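Local coordinates for protein MHC class I antigen (Anolis carolinensis, PDB 7CPO) that probably binds short peptides in the groove between its two long helices and displays them, together with beta2-microglobulin, to cytotoxic T cells, at residues A[5-9]-A[169-174]; A[43-47]-A[62-67]; A[122-126]-A[140-145]. One frame throughout, in Å; residues are numbered along the deposited sequence.

Contact 1: residues A[5-9]-A[169-174]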
loop_
_atom_site.group_PDB
_atom_site.type_symbol
_atom_site.label_atom_id
_atom_site.label_comp_id
_atom_site.label_asym_id
_atom_site.label_seq_id
_atom_site.Cartn_x
_atom_site.Cartn_y
_atom_site.Cartn_z
ATOM N N HIS A 5 6.439 -6.646 13.840
ATOM C CA HIS A 5 6.819 -5.455 13.089
ATOM C C HIS A 5 7.706 -5.835 11.912
ATOM O O HIS A 5 8.400 -6.858 11.927
ATOM C CB HIS A 5 7.563 -4.438 13.962
ATOM C CG HIS A 5 6.757 -3.945 15.112
ATOM N ND1 HIS A 5 5.762 -3.002 14.971
ATOM C CD2 HIS A 5 6.770 -4.290 16.419
ATOM C CE1 HIS A 5 5.208 -2.774 16.145
ATOM N NE2 HIS A 5 5.793 -3.552 17.039
ATOM N N SER A 6 7.714 -4.976 10.904
ATOM C CA SER A 6 8.415 -5.295 9.678
ATOM C C SER A 6 9.026 -4.039 9.075
ATOM O O SER A 6 8.527 -2.925 9.259
ATOM C CB SER A 6 7.467 -5.952 8.682
ATOM O OG SER A 6 6.438 -5.031 8.358
ATOM N N MET A 7 10.119 -4.240 8.356
ATOM C CA MET A 7 10.679 -3.247 7.449
ATOM C C MET A 7 10.614 -3.810 6.035
ATOM O O MET A 7 11.031 -4.949 5.800
ATOM C CB MET A 7 12.121 -2.903 7.808
ATOM C CG MET A 7 12.691 -1.843 6.888
ATOM S SD MET A 7 14.430 -1.559 7.160
ATOM C CE MET A 7 15.178 -2.913 6.274
ATOM N N ARG A 8 10.107 -3.015 5.101
ATOM C CA ARG A 8 9.707 -3.520 3.795
ATOM C C ARG A 8 10.110 -2.510 2.725
ATOM O O ARG A 8 9.748 -1.334 2.835
ATOM C CB ARG A 8 8.181 -3.755 3.770
ATOM C CG ARG A 8 7.685 -5.085 4.418
ATOM C CD ARG A 8 6.328 -5.016 5.160
ATOM N NE ARG A 8 5.315 -4.244 4.443
ATOM C CZ ARG A 8 4.748 -3.131 4.922
ATOM N NH1 ARG A 8 5.096 -2.673 6.121
ATOM N NH2 ARG A 8 3.844 -2.459 4.206
ATOM N N TYR A 9 10.839 -2.962 1.693
ATOM C CA TYR A 9 11.158 -2.146 0.521
ATOM C C TYR A 9 10.415 -2.633 -0.724
ATOM O O TYR A 9 10.279 -3.840 -0.956
ATOM C CB TYR A 9 12.665 -2.139 0.240
ATOM C CG TYR A 9 13.413 -1.292 1.231
ATOM C CD1 TYR A 9 13.400 0.097 1.130
ATOM C CD2 TYR A 9 14.114 -1.868 2.282
ATOM C CE1 TYR A 9 14.075 0.893 2.052
ATOM C CE2 TYR A 9 14.790 -1.089 3.215
ATOM C CZ TYR A 9 14.762 0.295 3.092
ATOM O OH TYR A 9 15.433 1.090 3.996
ATOM N N TRP A 169 18.332 -2.608 11.671
ATOM C CA TRP A 169 17.772 -1.320 11.282
ATOM C C TRP A 169 16.319 -1.198 11.730
ATOM O O TRP A 169 15.910 -0.155 12.264
ATOM C CB TRP A 169 17.899 -1.138 9.780
ATOM C CG TRP A 169 19.304 -0.787 9.395
ATOM C CD1 TRP A 169 20.192 -1.588 8.755
ATOM C CD2 TRP A 169 19.986 0.451 9.655
ATOM N NE1 TRP A 169 21.374 -0.936 8.589
ATOM C CE2 TRP A 169 21.281 0.323 9.123
ATOM C CE3 TRP A 169 19.625 1.651 10.269
ATOM C CZ2 TRP A 169 22.235 1.357 9.189
ATOM C CZ3 TRP A 169 20.572 2.684 10.338
ATOM C CH2 TRP A 169 21.863 2.523 9.803
ATOM N N LEU A 170 15.536 -2.266 11.543
ATOM C CA LEU A 170 14.151 -2.255 11.984
ATOM C C LEU A 170 14.066 -1.897 13.459
ATOM O O LEU A 170 13.277 -1.035 13.853
ATOM C CB LEU A 170 13.499 -3.613 11.719
ATOM C CG LEU A 170 12.114 -3.781 12.368
ATOM C CD1 LEU A 170 11.157 -2.691 11.905
ATOM C CD2 LEU A 170 11.522 -5.165 12.108
ATOM N N GLN A 171 14.912 -2.519 14.282
ATOM C CA GLN A 171 14.887 -2.218 15.704
ATOM C C GLN A 171 15.327 -0.787 15.986
ATOM O O GLN A 171 14.803 -0.156 16.906
ATOM C CB GLN A 171 15.757 -3.208 16.466
ATOM C CG GLN A 171 15.183 -4.606 16.554
ATOM C CD GLN A 171 16.261 -5.642 16.786
ATOM O OE1 GLN A 171 17.448 -5.366 16.582
ATOM N NE2 GLN A 171 15.866 -6.827 17.245
ATOM N N ARG A 172 16.274 -0.256 15.212
ATOM C CA ARG A 172 16.623 1.155 15.351
ATOM C C ARG A 172 15.452 2.036 14.963
ATOM O O ARG A 172 15.141 3.008 15.657
ATOM C CB ARG A 172 17.836 1.516 14.487
ATOM C CG ARG A 172 19.144 1.479 15.185
ATOM C CD ARG A 172 20.292 1.697 14.207
ATOM N NE ARG A 172 21.411 0.841 14.592
ATOM C CZ ARG A 172 21.969 -0.093 13.828
ATOM N NH1 ARG A 172 21.548 -0.311 12.578
ATOM N NH2 ARG A 172 22.972 -0.804 14.321
ATOM N N TYR A 173 14.800 1.715 13.840
ATOM C CA TYR A 173 13.720 2.564 13.346
ATOM C C TYR A 173 12.566 2.602 14.339
ATOM O O TYR A 173 12.009 3.670 14.611
ATOM C CB TYR A 173 13.253 2.060 11.979
ATOM C CG TYR A 173 14.296 2.189 10.878
ATOM C CD1 TYR A 173 15.325 3.124 10.969
ATOM C CD2 TYR A 173 14.254 1.373 9.746
ATOM C CE1 TYR A 173 16.286 3.250 9.951
ATOM C CE2 TYR A 173 15.196 1.496 8.732
ATOM C CZ TYR A 173 16.213 2.434 8.845
ATOM O OH TYR A 173 17.149 2.564 7.850
ATOM N N LEU A 174 12.224 1.451 14.921
ATOM C CA LEU A 174 11.090 1.391 15.833
ATOM C C LEU A 174 11.296 2.309 17.022
ATOM O O LEU A 174 10.360 2.978 17.465
ATOM C CB LEU A 174 10.869 -0.043 16.307
ATOM C CG LEU A 174 10.128 -0.955 15.331
ATOM C CD1 LEU A 174 10.294 -2.385 15.780
ATOM C CD2 LEU A 174 8.653 -0.565 15.276
#
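Leu174 lays a methyl group over the imidazole of His5: CD2 stands 4.0 Å from the centroid of the His5 ring and 20° off the ring normal, a CH-pi contact, while CD1 of the same leucine rests against CB and CG of the histidine. A hydrogen bond between ND1 of His5 and Asp31 would fix the rotation of the ring beneath these methyls. A second aliphatic contact lies one helical turn back. Leu170 spreads its two methyls along the strand backbone, CD2 meeting the carbonyl of His5 and CD1 that of Ser6, and its CB lies 4.2 Å from Met7 CB. No hydrogen bond crosses between the segments.

The crossing is a worked example of the class I platform, in which a helix of the groove wall rides over the sheet that forms the floor; here the axes come within 8.5 Å at an angle of 111°. The sulfur-aromatic contact belongs to the end of the groove that resembles the A pocket of other class I molecules. With CG of Met7 anti to the backbone N (chi1 -179°), the thioether rises from the floor and brings SD to the edge of the Tyr173 ring, 3.5 Å from CE2 of Tyr173. Trp169 contributes CB to the same methionine, 4.4 Å from SD of Met7. The two phenol hydroxyls find their partners outside the segments. That of Tyr173 probably bonds Tyr62, that of Tyr9 probably bonds Tyr45, and both reach the backbone of the bound peptide, while Met7 packs on that backbone.

Contact 2: residues A[43-47]-A[62-67]; sequences RRYLP and YWERNT
Tyr45 and Asn66 lie flat against one another, the amide stacked on the phenol ring with their planes only 9° apart. The close modelled spacing at Asn66 CB is doubtful. The amide is fixed by ND2 of Asn66, which donates nearly in its own plane to Tyr62 O at 2.8 Å, and OD1 bonds the backbone of the bound peptide. Around the rim of the Tyr45 ring stand two further aromatics: Tyr62 meets it obliquely, and Trp63 approaches rim to rim, with CE3 of Trp63 3.5 Å from CD2 of Tyr45. The three form an aromatic cluster. Trp63 is itself sandwiched, Pro47 CD over one face of the indole and Tyr62 CD2 over the opposite one.

Arg44 leaves the strand pointing away from the helix and folds back through bends at chi2 and chi3, which bring its guanidinium end-on to Glu64. NH1 of Arg44 meets OE1 of Glu64 at 3.2 Å, nearly straight at 176°, and NH2 of Arg44 takes OE2 of Glu64 at 2.8 Å from above the carboxylate plane. Thr67 OG1 lies over the guanidinium face, accepts from Tyr45 N at 3.1 Å and donates to Trp63 O, thereby linking strand edge and helix backbone.

Strand 44-47 is the outermost of the platform sheet on this side, paired with strand 33-39, and helix 62-87 begins above it; Val36 of strand 33-39 and Ile52 of the intervening loop also touch Trp63.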
loop_
_atom_site.group_PDB
_atom_site.type_symbol
_atom_site.label_atom_id
_atom_site.label_comp_id
_atom_site.label_asym_id
_atom_site.label_seq_id
_atom_site.Cartn_x
_atom_site.Cartn_y
_atom_site.Cartn_z
ATOM N N ARG A 43 16.728 11.327 -7.840
ATOM C CA ARG A 43 17.983 10.568 -7.756
ATOM C C ARG A 43 18.564 10.600 -6.349
ATOM O O ARG A 43 19.738 10.324 -6.167
ATOM C CB ARG A 43 19.030 11.101 -8.748
ATOM C CG ARG A 43 18.848 10.712 -10.211
ATOM C CD ARG A 43 18.987 11.982 -11.074
ATOM N NE ARG A 43 19.127 11.716 -12.510
ATOM C CZ ARG A 43 20.212 11.991 -13.240
ATOM N NH1 ARG A 43 21.279 12.590 -12.700
ATOM N NH2 ARG A 43 20.216 11.700 -14.535
ATOM N N ARG A 44 17.718 10.961 -5.375
ATOM C CA ARG A 44 18.059 11.017 -3.959
ATOM C C ARG A 44 17.122 10.091 -3.218
ATOM O O ARG A 44 15.927 10.085 -3.494
ATOM C CB ARG A 44 17.975 12.429 -3.417
ATOM C CG ARG A 44 18.803 13.436 -4.179
ATOM C CD ARG A 44 20.279 13.232 -3.923
ATOM N NE ARG A 44 20.563 13.200 -2.491
ATOM C CZ ARG A 44 21.737 12.854 -1.964
ATOM N NH1 ARG A 44 22.765 12.519 -2.750
ATOM N NH2 ARG A 44 21.878 12.833 -0.646
ATOM N N TYR A 45 17.677 9.266 -2.341
ATOM C CA TYR A 45 16.894 8.593 -1.322
ATOM C C TYR A 45 16.509 9.633 -0.266
ATOM O O TYR A 45 17.385 10.264 0.334
ATOM C CB TYR A 45 17.753 7.458 -0.784
ATOM C CG TYR A 45 17.265 6.540 0.310
ATOM C CD1 TYR A 45 16.627 5.327 0.009
ATOM C CD2 TYR A 45 17.570 6.806 1.648
ATOM C CE1 TYR A 45 16.248 4.423 1.037
ATOM C CE2 TYR A 45 17.205 5.909 2.682
ATOM C CZ TYR A 45 16.553 4.721 2.374
ATOM O OH TYR A 45 16.207 3.859 3.424
ATOM N N LEU A 46 15.211 9.850 -0.069
ATOM C CA LEU A 46 14.766 10.986 0.727
ATOM C C LEU A 46 13.986 10.563 1.971
ATOM O O LEU A 46 13.318 9.526 1.981
ATOM C CB LEU A 46 13.885 11.931 -0.102
ATOM C CG LEU A 46 14.599 12.667 -1.228
ATOM C CD1 LEU A 46 13.636 13.580 -1.970
ATOM C CD2 LEU A 46 15.786 13.434 -0.660
ATOM N N PRO A 47 14.052 11.359 3.037
ATOM C CA PRO A 47 13.220 11.086 4.205
ATOM C C PRO A 47 11.777 11.468 3.930
ATOM O O PRO A 47 11.496 12.458 3.252
ATOM C CB PRO A 47 13.826 11.979 5.294
ATOM C CG PRO A 47 14.467 13.068 4.557
ATOM C CD PRO A 47 15.010 12.446 3.286
ATOM N N TYR A 62 24.280 8.075 5.934
ATOM C CA TYR A 62 23.091 7.286 5.619
ATOM C C TYR A 62 22.459 7.674 4.281
ATOM O O TYR A 62 22.135 6.806 3.460
ATOM C CB TYR A 62 22.087 7.453 6.758
ATOM C CG TYR A 62 20.824 6.646 6.639
ATOM C CD1 TYR A 62 20.773 5.317 7.068
ATOM C CD2 TYR A 62 19.656 7.220 6.137
ATOM C CE1 TYR A 62 19.594 4.578 6.982
ATOM C CE2 TYR A 62 18.468 6.489 6.052
ATOM C CZ TYR A 62 18.446 5.174 6.483
ATOM O OH TYR A 62 17.279 4.457 6.382
ATOM N N TRP A 63 22.269 8.975 4.044
ATOM C CA TRP A 63 21.550 9.411 2.849
ATOM C C TRP A 63 22.385 9.215 1.583
ATOM O O TRP A 63 21.848 8.812 0.541
ATOM C CB TRP A 63 21.103 10.864 3.022
ATOM C CG TRP A 63 20.237 11.002 4.243
ATOM C CD1 TRP A 63 20.554 11.636 5.414
ATOM C CD2 TRP A 63 18.934 10.426 4.441
ATOM N NE1 TRP A 63 19.516 11.519 6.313
ATOM C CE2 TRP A 63 18.516 10.774 5.739
ATOM C CE3 TRP A 63 18.071 9.680 3.632
ATOM C CZ2 TRP A 63 17.277 10.384 6.249
ATOM C CZ3 TRP A 63 16.851 9.301 4.136
ATOM C CH2 TRP A 63 16.465 9.649 5.437
ATOM N N GLU A 64 23.696 9.467 1.649
ATOM C CA GLU A 64 24.529 9.227 0.477
ATOM C C GLU A 64 24.616 7.739 0.159
ATOM O O GLU A 64 24.472 7.338 -1.005
ATOM C CB GLU A 64 25.937 9.808 0.669
ATOM C CG GLU A 64 25.980 11.307 0.778
ATOM C CD GLU A 64 25.342 12.036 -0.405
ATOM O OE1 GLU A 64 25.589 11.659 -1.584
ATOM O OE2 GLU A 64 24.587 13.001 -0.133
ATOM N N ARG A 65 24.873 6.903 1.176
ATOM C CA ARG A 65 25.007 5.465 0.932
ATOM C C ARG A 65 23.735 4.889 0.315
ATOM O O ARG A 65 23.787 4.228 -0.728
ATOM C CB ARG A 65 25.367 4.731 2.228
ATOM C CG ARG A 65 25.869 3.294 2.020
ATOM C CD ARG A 65 26.634 2.813 3.251
ATOM N NE ARG A 65 25.772 2.995 4.389
ATOM C CZ ARG A 65 26.052 3.739 5.444
ATOM N NH1 ARG A 65 27.224 4.327 5.549
ATOM N NH2 ARG A 65 25.150 3.866 6.404
ATOM N N ASN A 66 22.573 5.175 0.917
ATOM C CA ASN A 66 21.312 4.679 0.369
ATOM C C ASN A 66 21.046 5.232 -1.027
ATOM O O ASN A 66 20.532 4.519 -1.900
ATOM C CB ASN A 66 20.161 5.040 1.300
ATOM C CG ASN A 66 20.045 4.110 2.498
ATOM O OD1 ASN A 66 19.460 3.029 2.401
ATOM N ND2 ASN A 66 20.567 4.542 3.647
ATOM N N THR A 67 21.376 6.503 -1.255
ATOM C CA THR A 67 21.236 7.093 -2.587
ATOM C C THR A 67 22.101 6.362 -3.625
ATOM O O THR A 67 21.620 5.998 -4.705
ATOM C CB THR A 67 21.607 8.578 -2.517
ATOM O OG1 THR A 67 20.680 9.265 -1.672
ATOM C CG2 THR A 67 21.603 9.225 -3.887
#

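Contact 3: residues A[122-126]-A[140-145]; sequences RDYIS and PAQNTK
Tyr124 meets Ala141 and Thr144, and Ile125 beside it meets Thr144, from successive positions of one strand, a consequence of the classic beta bulge in which both strand residues face Tyr117 of the adjoining strand. The irregularity lies in the backbone of Tyr124, whose psi of -63° departs from the extended values of its neighbours. Strand 122-128 belongs to the floor of the class I peptide-binding platform, and helix 141-149 is the first, short part of one wall. The segments run nearly parallel, 18° apart, with an axis separation of 8.4 Å.

Packing on the aromatic ring comes first. Ala141 puts its CB over one face of Tyr124, 3.8 Å from the ring centroid, a CH-pi contact displaced toward the CE1 rim. The same methyl lies 3.4 Å from the carbonyl O of Tyr124, so it is wedged between ring and backbone. Leu84 and Tyr87 of helix 62-87 also pack on this tyrosine, which joins both walls of the groove near this end.

Aliphatic contacts are made by Ile125. Its CD1 touches CG2 of Thr144 at 3.6 Å and lies against the backbone N and CB of Lys145, while Trp134 and Tyr117 also touch Ile125. The amine of Lys145 itself turns away to a salt bridge with Asp149.

The polar interaction is a single hydrogen bond. With OG1 beside its own backbone N (chi1 -62°), Thr144 directs that oxygen to the edge of the Tyr124 ring, near its plane. The phenol OH of Tyr124 donates to OG1 of Thr144 at 2.6 Å, and this same OG1 is hydrogen-bonded to the backbone of the bound peptide.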
loop_
_atom_site.group_PDB
_atom_site.type_symbol
_atom_site.label_atom_id
_atom_site.label_comp_id
_atom_site.label_asym_id
_atom_site.label_seq_id
_atom_site.Cartn_x
_atom_site.Cartn_y
_atom_site.Cartn_z
ATOM N N ARG A 122 3.947 -11.273 -12.441
ATOM C CA ARG A 122 3.983 -12.689 -12.103
ATOM C C ARG A 122 5.339 -12.986 -11.481
ATOM O O ARG A 122 6.348 -12.379 -11.860
ATOM C CB ARG A 122 3.796 -13.553 -13.357
ATOM C CG ARG A 122 2.439 -13.386 -14.022
ATOM C CD ARG A 122 2.312 -14.193 -15.326
ATOM N NE ARG A 122 3.505 -14.133 -16.176
ATOM C CZ ARG A 122 3.625 -13.354 -17.255
ATOM N NH1 ARG A 122 2.622 -12.556 -17.612
ATOM N NH2 ARG A 122 4.747 -13.363 -17.978
ATOM N N ASP A 123 5.360 -13.912 -10.520
ATOM C CA ASP A 123 6.609 -14.289 -9.868
ATOM C C ASP A 123 7.676 -14.624 -10.888
ATOM O O ASP A 123 7.411 -15.290 -11.892
ATOM C CB ASP A 123 6.424 -15.499 -8.954
ATOM C CG ASP A 123 5.484 -15.239 -7.817
ATOM O OD1 ASP A 123 5.246 -14.061 -7.497
ATOM O OD2 ASP A 123 5.030 -16.222 -7.202
ATOM N N TYR A 124 8.898 -14.174 -10.618
ATOM C CA TYR A 124 10.018 -14.542 -11.457
ATOM C C TYR A 124 11.017 -15.424 -10.717
ATOM O O TYR A 124 11.234 -16.576 -11.113
ATOM C CB TYR A 124 10.692 -13.297 -12.025
ATOM C CG TYR A 124 11.882 -13.645 -12.880
ATOM C CD1 TYR A 124 11.715 -14.154 -14.158
ATOM C CD2 TYR A 124 13.175 -13.494 -12.397
ATOM C CE1 TYR A 124 12.806 -14.498 -14.941
ATOM C CE2 TYR A 124 14.277 -13.823 -13.180
ATOM C CZ TYR A 124 14.086 -14.329 -14.446
ATOM O OH TYR A 124 15.170 -14.671 -15.218
ATOM N N ILE A 125 11.639 -14.915 -9.651
ATOM C CA ILE A 125 12.593 -15.674 -8.847
ATOM C C ILE A 125 12.554 -15.121 -7.426
ATOM O O ILE A 125 12.290 -13.932 -7.210
ATOM C CB ILE A 125 14.025 -15.630 -9.454
ATOM C CG1 ILE A 125 14.826 -16.870 -9.052
ATOM C CG2 ILE A 125 14.780 -14.327 -9.094
ATOM C CD1 ILE A 125 16.103 -17.061 -9.850
ATOM N N SER A 126 12.779 -15.996 -6.447
ATOM C CA SER A 126 12.850 -15.562 -5.055
ATOM C C SER A 126 13.907 -16.375 -4.327
ATOM O O SER A 126 14.203 -17.511 -4.694
ATOM C CB SER A 126 11.497 -15.679 -4.331
ATOM O OG SER A 126 10.998 -17.002 -4.341
ATOM N N PRO A 140 12.367 -19.893 -18.356
ATOM C CA PRO A 140 13.294 -18.756 -18.545
ATOM C C PRO A 140 14.011 -18.332 -17.277
ATOM O O PRO A 140 15.222 -18.081 -17.316
ATOM C CB PRO A 140 12.383 -17.639 -19.073
ATOM C CG PRO A 140 11.330 -18.346 -19.786
ATOM C CD PRO A 140 11.057 -19.585 -18.958
ATOM N N ALA A 141 13.306 -18.247 -16.146
ATOM C CA ALA A 141 13.976 -17.882 -14.901
ATOM C C ALA A 141 15.064 -18.877 -14.502
ATOM O O ALA A 141 15.948 -18.525 -13.705
ATOM C CB ALA A 141 12.963 -17.757 -13.776
ATOM N N GLN A 142 15.043 -20.097 -15.055
ATOM C CA GLN A 142 16.091 -21.063 -14.736
ATOM C C GLN A 142 17.449 -20.595 -15.212
ATOM O O GLN A 142 18.468 -21.000 -14.640
ATOM C CB GLN A 142 15.757 -22.439 -15.311
ATOM C CG GLN A 142 14.741 -23.168 -14.449
ATOM C CD GLN A 142 14.082 -24.316 -15.158
ATOM O OE1 GLN A 142 14.630 -24.867 -16.116
ATOM N NE2 GLN A 142 12.884 -24.681 -14.704
ATOM N N ASN A 143 17.488 -19.719 -16.214
ATOM C CA ASN A 143 18.735 -19.033 -16.539
ATOM C C ASN A 143 19.252 -18.257 -15.329
ATOM O O ASN A 143 20.418 -18.381 -14.943
ATOM C CB ASN A 143 18.518 -18.109 -17.743
ATOM C CG ASN A 143 18.028 -18.863 -18.991
ATOM O OD1 ASN A 143 18.693 -19.782 -19.480
ATOM N ND2 ASN A 143 16.852 -18.483 -19.496
ATOM N N THR A 144 18.383 -17.479 -14.689
ATOM C CA THR A 144 18.819 -16.722 -13.524
ATOM C C THR A 144 19.139 -17.644 -12.349
ATOM O O THR A 144 20.130 -17.425 -11.640
ATOM C CB THR A 144 17.748 -15.699 -13.145
ATOM O OG1 THR A 144 17.569 -14.783 -14.235
ATOM C CG2 THR A 144 18.167 -14.931 -11.916
ATOM N N LYS A 145 18.337 -18.703 -12.145
ATOM C CA LYS A 145 18.567 -19.607 -11.012
ATOM C C LYS A 145 19.974 -20.162 -11.022
ATOM O O LYS A 145 20.515 -20.590 -9.997
ATOM C CB LYS A 145 17.557 -20.757 -11.026
ATOM C CG LYS A 145 17.778 -21.828 -9.949
ATOM C CD LYS A 145 16.556 -22.754 -9.875
ATOM C CE LYS A 145 16.784 -23.951 -8.929
ATOM N NZ LYS A 145 17.340 -23.570 -7.577
#

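All three contacts join the one platform sheet to the helices that wall the peptide groove. Contacts 1 and 2, with centres about 17 Å apart, meet at the same end, where Tyr9 OH and Tyr45 OH are 2.9 Å apart. Trp169 CZ3 also packs on Tyr62 CE1 at 4.0 Å. Contact 3 lies well away, its centre about 28 Å from that of contact 1 and about 29 Å from that of contact 2, touching neither; the nearest atoms are about 12 Å apart for contacts 1 and 3 and about 21 Å for contacts 2 and 3. The bound peptide runs between them, touched by all three contacts.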